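Local coordinates for putative isomerase YbhH (Escherichia coli, PDB 6OTV), which probably acts as an isomerase of the PrpF family, whose members share the diaminopimelate epimerase type of fold, although its substrate is not established, at residues R148-P153 with S314-V319; S286-C289 with V295-Q298. All coordinates share one frame; numbering follows the deposited sequence.

From the N terminus, the chain first reaches residues 148-153, in the loop between strands 129-135 and 158-163. It returns to them 161 residues later, when strand 315-322 begins, and contact 1 closes that long loop. Contact 2 is nested inside it. There the chain leaves helix 279-290 and turns back on its end through residues 295-298, closing a short loop of five residues. Contact 1 ties a surface turn of one half of the fold to a strand of the other. Contact 2 is local and buried. The two meet where V319 CG1 packs 3.4 Å from S286 OG, strand against helix.

Contact 1. Residues R148-P153 with S314-V319. With EDO (1,2-ethanediol), chain P; EDO (1,2-ethanediol), chain E.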
ATOM      1  N   ARG A 148      27.776   5.149   4.268  1.00 36.46           N
ATOM      2  CA  ARG A 148      28.779   4.708   3.313  1.00 38.58           C
ATOM      3  C   ARG A 148      28.293   3.446   2.618  1.00 39.15           C
ATOM      4  O   ARG A 148      27.728   2.557   3.258  1.00 44.45           O
ATOM      5  CB  ARG A 148      30.118   4.447   4.012  1.00 39.74           C
ATOM      6  CG  ARG A 148      31.260   4.096   3.079  1.00 49.63           C
ATOM      7  CD  ARG A 148      32.505   3.693   3.861  1.00 54.92           C
ATOM      8  NE  ARG A 148      32.797   4.621   4.953  1.00 62.48           N
ATOM      9  CZ  ARG A 148      33.521   5.729   4.824  1.00 64.47           C
ATOM     10  NH1 ARG A 148      34.033   6.062   3.645  1.00 57.44           N
ATOM     11  NH2 ARG A 148      33.733   6.509   5.877  1.00 63.57           N
ATOM     12  N   ILE A 149      28.512   3.374   1.304  1.00 38.19           N
ATOM     13  CA  ILE A 149      28.167   2.201   0.512  1.00 32.82           C
ATOM     14  C   ILE A 149      29.342   1.858  -0.391  1.00 34.52           C
ATOM     15  O   ILE A 149      30.117   2.732  -0.794  1.00 35.93           O
ATOM     16  CB  ILE A 149      26.887   2.420  -0.328  1.00 37.05           C
ATOM     17  CG1 ILE A 149      27.042   3.645  -1.239  1.00 35.64           C
ATOM     18  CG2 ILE A 149      25.664   2.557   0.574  1.00 32.63           C
ATOM     19  CD1 ILE A 149      25.878   3.851  -2.188  1.00 34.05           C
ATOM     20  N   ASP A 150      29.476   0.568  -0.707  1.00 35.86           N
ATOM     21  CA  ASP A 150      30.529   0.126  -1.613  1.00 36.69           C
ATOM     22  C   ASP A 150      30.332   0.728  -2.998  1.00 37.82           C
ATOM     23  O   ASP A 150      29.203   0.878  -3.472  1.00 43.96           O
ATOM     24  CB  ASP A 150      30.547  -1.399  -1.719  1.00 34.35           C
ATOM     25  CG  ASP A 150      31.059  -2.067  -0.464  1.00 42.83           C
ATOM     26  OD1 ASP A 150      31.627  -1.366   0.402  1.00 44.92           O
ATOM     27  OD2 ASP A 150      30.886  -3.296  -0.343  1.00 46.78           O
ATOM     28  N   GLY A 151      31.444   1.065  -3.649  1.00 31.30           N
ATOM     29  CA  GLY A 151      31.425   1.568  -5.003  1.00 32.36           C
ATOM     30  C   GLY A 151      31.325   3.071  -5.135  1.00 37.48           C
ATOM     31  O   GLY A 151      31.457   3.588  -6.253  1.00 42.86           O
ATOM     32  N   VAL A 152      31.087   3.791  -4.038  1.00 35.17           N
ATOM     33  CA  VAL A 152      30.953   5.239  -4.060  1.00 37.22           C
ATOM     34  C   VAL A 152      31.882   5.822  -3.003  1.00 36.59           C
ATOM     35  O   VAL A 152      31.784   5.456  -1.827  1.00 35.91           O
ATOM     36  CB  VAL A 152      29.508   5.703  -3.805  1.00 27.87           C
ATOM     37  CG1 VAL A 152      29.396   7.190  -4.045  1.00 29.95           C
ATOM     38  CG2 VAL A 152      28.535   4.943  -4.691  1.00 31.08           C
ATOM     39  N   PRO A 153      32.787   6.728  -3.357  1.00 35.61           N
ATOM     40  CA  PRO A 153      33.691   7.300  -2.352  1.00 41.45           C
ATOM     41  C   PRO A 153      32.955   8.225  -1.390  1.00 37.59           C
ATOM     42  O   PRO A 153      31.856   8.714  -1.662  1.00 37.14           O
ATOM     43  CB  PRO A 153      34.717   8.077  -3.188  1.00 30.31           C
ATOM     44  CG  PRO A 153      34.550   7.571  -4.597  1.00 34.26           C
ATOM     45  CD  PRO A 153      33.111   7.186  -4.717  1.00 35.49           C
ATOM     46  N   SER A 314      31.983  -7.424  -6.366  1.00 46.02           N
ATOM     47  CA  SER A 314      32.588  -6.107  -6.188  1.00 42.69           C
ATOM     48  C   SER A 314      32.249  -5.469  -4.844  1.00 41.00           C
ATOM     49  O   SER A 314      32.318  -4.244  -4.716  1.00 46.91           O
ATOM     50  CB  SER A 314      32.188  -5.176  -7.337  1.00 35.29           C
ATOM     51  OG  SER A 314      30.856  -5.410  -7.755  1.00 33.73           O
ATOM     52  N   GLY A 315      31.910  -6.258  -3.841  1.00 33.62           N
ATOM     53  CA  GLY A 315      31.656  -5.701  -2.526  1.00 36.41           C
ATOM     54  C   GLY A 315      30.613  -6.522  -1.784  1.00 43.09           C
ATOM     55  O   GLY A 315      30.474  -7.723  -2.014  1.00 36.80           O
ATOM     56  N   ALA A 316      29.899  -5.844  -0.887  1.00 37.50           N
ATOM     57  CA  ALA A 316      28.859  -6.475  -0.090  1.00 34.28           C
ATOM     58  C   ALA A 316      27.705  -5.501   0.087  1.00 41.26           C
ATOM     59  O   ALA A 316      27.867  -4.285  -0.026  1.00 48.72           O
ATOM     60  CB  ALA A 316      29.382  -6.935   1.279  1.00 26.86           C
ATOM     61  N   LEU A 317      26.532  -6.057   0.377  1.00 45.81           N
ATOM     62  CA  LEU A 317      25.311  -5.273   0.502  1.00 41.95           C
ATOM     63  C   LEU A 317      24.547  -5.749   1.727  1.00 39.71           C
ATOM     64  O   LEU A 317      24.373  -6.956   1.921  1.00 40.67           O
ATOM     65  CB  LEU A 317      24.450  -5.404  -0.761  1.00 34.89           C
ATOM     66  CG  LEU A 317      23.315  -4.407  -1.000  1.00 44.17           C
ATOM     67  CD1 LEU A 317      21.997  -4.982  -0.536  1.00 52.66           C
ATOM     68  CD2 LEU A 317      23.587  -3.074  -0.314  1.00 47.29           C
ATOM     69  N   ASP A 318      24.107  -4.803   2.555  1.00 33.63           N
ATOM     70  CA  ASP A 318      23.330  -5.112   3.750  1.00 32.93           C
ATOM     71  C   ASP A 318      21.842  -5.071   3.430  1.00 34.35           C
ATOM     72  O   ASP A 318      21.346  -4.086   2.872  1.00 30.62           O
ATOM     73  CB  ASP A 318      23.649  -4.126   4.875  1.00 45.83           C
ATOM     74  CG  ASP A 318      24.959  -4.440   5.577  1.00 62.33           C
ATOM     75  OD1 ASP A 318      25.233  -5.632   5.833  1.00 59.53           O
ATOM     76  OD2 ASP A 318      25.713  -3.488   5.874  1.00 73.75           O
ATOM     77  N   VAL A 319      21.134  -6.142   3.776  1.00 27.32           N
ATOM     78  CA  VAL A 319      19.682  -6.206   3.657  1.00 26.60           C
ATOM     79  C   VAL A 319      19.116  -6.454   5.047  1.00 30.47           C
ATOM     80  O   VAL A 319      19.512  -7.412   5.720  1.00 31.47           O
ATOM     81  CB  VAL A 319      19.221  -7.308   2.688  1.00 28.32           C
ATOM     82  CG1 VAL A 319      17.699  -7.283   2.546  1.00 26.22           C
ATOM     83  CG2 VAL A 319      19.891  -7.156   1.332  1.00 25.58           C
TER
HETATM   84  C1  EDO P 414      33.504   3.153   0.355  1.00 74.63           C
HETATM   85  O1  EDO P 414      32.439   3.277  -0.592  1.00 69.22           O
HETATM   86  C2  EDO P 414      34.250   4.479   0.479  1.00 75.83           C
HETATM   87  O2  EDO P 414      33.393   5.482   1.040  1.00 70.46           O
HETATM   88  C1  EDO E 403      28.066   8.079   0.062  0.60 14.08           C
HETATM   89  O1  EDO E 403      27.446   6.906  -0.472  0.60 13.07           O
HETATM   90  C2  EDO E 403      28.755   8.816  -1.077  0.60 19.87           C
HETATM   91  O2  EDO E 403      29.607   9.861  -0.598  0.60 13.96           O
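The carboxylate of D150 accepts a hydrogen bond from the backbone of A316. D150 OD2 lies 2.8 Å from A316 N, and the N-H points at it nearly straight, at 163°. The donor approaches almost along the CG-OD2 axis. CG stands anti to the carbonyl carbon (chi1 -71°), which carries the carboxylate across to strand 315-322. D150 OD2 also passes 3.3 Å from G315 CA. G315, with no side chain, lets the carboxylate come close to the backbone of the strand. The carbonyl O of A316 is 3.2 Å from D150 OD2, but both are acceptors and do not bond. D150 thus makes the one hydrogen bond between the two segments, at the protein surface. It sits in a type II beta turn from I149 to V152. G151 takes a positive phi of 91°, as expected at the third position of such a turn. On the side of R148, the turn holds a 1,2-ethanediol, probably from the crystallisation liquor. R148 NH1 donates to O2 of this diol at 2.7 Å. O1 of the same diol is 2.6 Å from V152 O. A second ethanediol bonds to P153 O through its O2. The turn packs I149 on R337 and T338 of strand 332-344. Strand 315-322 pairs with strands 306-312 and 332-344, and L317 and V319 lean on helix 279-290.

Contact 2. Residues S286-C289 with V295-Q298; sequences SSSC and VTRQ
T296 packs its two branches against neighbouring residues of the helix end. T296 OG1 donates a hydrogen bond to S288 OG, 3.0 Å away. T296 CG2 lies against C289 SG at 3.6 Å, a nonpolar contact. T296 OG1 sits beside the backbone N (chi1 -54°) and CG2 is anti to that N, which turns the hydroxyl to S288 and the methyl to C289. S288 OG is also bonded to I285 O, one turn back in its own helix, so this buried hydroxyl has two partners. This part is tight and closed to solvent. The R297 side is looser and partly exposed. Its chain bends at chi2 (-74°) and brings the guanidinium flat against the end of the helix. C289 O stands 3.4 Å from R297 CZ, over the centre of one face, so no N-H of the group points at it. R297 NE instead makes a weak hydrogen bond to L291 O. The positive group may still ease the partial negative charge of the carbonyls at this C-terminal helix end. The contact joins the last full turn of helix 279-290 to the 3-10 turn 295-298, on the way to strand 306-312. Strand 197-202 backs both segments, with I200 touching S288, V295 and T296.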
ATOM      1  N   SER A 286      18.605 -12.910   0.422  1.00 26.30           N
ATOM      2  CA  SER A 286      18.512 -12.702   1.863  1.00 26.19           C
ATOM      3  C   SER A 286      17.261 -13.360   2.434  1.00 32.40           C
ATOM      4  O   SER A 286      17.281 -13.880   3.555  1.00 34.10           O
ATOM      5  CB  SER A 286      18.531 -11.205   2.181  1.00 30.60           C
ATOM      6  OG  SER A 286      17.411 -10.550   1.609  1.00 40.81           O
ATOM      7  N   SER A 287      16.164 -13.354   1.669  1.00 27.64           N
ATOM      8  CA  SER A 287      14.935 -14.002   2.122  1.00 33.45           C
ATOM      9  C   SER A 287      15.128 -15.503   2.288  1.00 34.82           C
ATOM     10  O   SER A 287      14.679 -16.087   3.281  1.00 39.37           O
ATOM     11  CB  SER A 287      13.796 -13.720   1.142  1.00 37.36           C
ATOM     12  OG  SER A 287      13.496 -12.338   1.095  1.00 34.97           O
ATOM     13  N   SER A 288      15.789 -16.146   1.323  1.00 31.64           N
ATOM     14  CA  SER A 288      16.041 -17.577   1.442  1.00 35.97           C
ATOM     15  C   SER A 288      16.912 -17.893   2.650  1.00 32.09           C
ATOM     16  O   SER A 288      16.804 -18.983   3.220  1.00 37.61           O
ATOM     17  CB  SER A 288      16.693 -18.110   0.168  1.00 35.40           C
ATOM     18  OG  SER A 288      18.009 -17.607   0.021  1.00 38.40           O
ATOM     19  N   CYS A 289      17.771 -16.956   3.061  1.00 29.94           N
ATOM     20  CA  CYS A 289      18.557 -17.166   4.275  1.00 34.77           C
ATOM     21  C   CYS A 289      17.677 -17.211   5.515  1.00 36.99           C
ATOM     22  O   CYS A 289      17.995 -17.924   6.473  1.00 41.41           O
ATOM     23  CB  CYS A 289      19.611 -16.069   4.428  1.00 35.85           C
ATOM     24  SG  CYS A 289      20.933 -16.099   3.198  1.00 31.92           S
ATOM     25  N   VAL A 295      17.532 -24.337   0.257  1.00 37.88           N
ATOM     26  CA  VAL A 295      18.854 -24.913   0.051  1.00 41.35           C
ATOM     27  C   VAL A 295      19.942 -24.046   0.673  1.00 48.86           C
ATOM     28  O   VAL A 295      21.056 -24.528   0.912  1.00 45.80           O
ATOM     29  CB  VAL A 295      19.113 -25.128  -1.453  1.00 39.61           C
ATOM     30  CG1 VAL A 295      19.412 -23.802  -2.144  1.00 38.18           C
ATOM     31  CG2 VAL A 295      20.241 -26.127  -1.666  1.00 40.74           C
ATOM     32  N   THR A 296      19.640 -22.774   0.950  1.00 48.40           N
ATOM     33  CA  THR A 296      20.615 -21.893   1.582  1.00 46.69           C
ATOM     34  C   THR A 296      20.986 -22.382   2.977  1.00 45.68           C
ATOM     35  O   THR A 296      22.123 -22.186   3.422  1.00 47.77           O
ATOM     36  CB  THR A 296      20.064 -20.465   1.634  1.00 47.26           C
ATOM     37  OG1 THR A 296      19.665 -20.062   0.318  1.00 46.32           O
ATOM     38  CG2 THR A 296      21.115 -19.498   2.135  1.00 51.44           C
ATOM     39  N   ARG A 297      20.055 -23.040   3.671  1.00 48.71           N
ATOM     40  CA  ARG A 297      20.336 -23.556   5.005  1.00 46.96           C
ATOM     41  C   ARG A 297      21.369 -24.676   4.993  1.00 44.19           C
ATOM     42  O   ARG A 297      21.955 -24.969   6.041  1.00 45.17           O
ATOM     43  CB  ARG A 297      19.046 -24.050   5.656  1.00 63.66           C
ATOM     44  CG  ARG A 297      17.956 -22.995   5.769  1.00 75.05           C
ATOM     45  CD  ARG A 297      18.272 -21.987   6.858  1.00 80.87           C
ATOM     46  NE  ARG A 297      17.072 -21.289   7.307  1.00 85.98           N
ATOM     47  CZ  ARG A 297      17.018 -20.520   8.389  1.00 89.60           C
ATOM     48  NH1 ARG A 297      18.099 -20.349   9.137  1.00 90.88           N
ATOM     49  NH2 ARG A 297      15.883 -19.923   8.726  1.00 92.44           N
ATOM     50  N   GLN A 298      21.601 -25.310   3.844  1.00 43.11           N
ATOM     51  CA  GLN A 298      22.616 -26.347   3.710  1.00 43.70           C
ATOM     52  C   GLN A 298      23.971 -25.800   3.280  1.00 43.42           C
ATOM     53  O   GLN A 298      24.922 -26.577   3.147  1.00 41.52           O
ATOM     54  CB  GLN A 298      22.173 -27.405   2.693  1.00 43.46           C
ATOM     55  CG  GLN A 298      20.765 -27.931   2.885  1.00 65.67           C
ATOM     56  CD  GLN A 298      20.370 -28.918   1.802  1.00 70.02           C
ATOM     57  OE1 GLN A 298      21.160 -29.225   0.906  1.00 61.70           O
ATOM     58  NE2 GLN A 298      19.143 -29.420   1.878  1.00 70.76           N
TER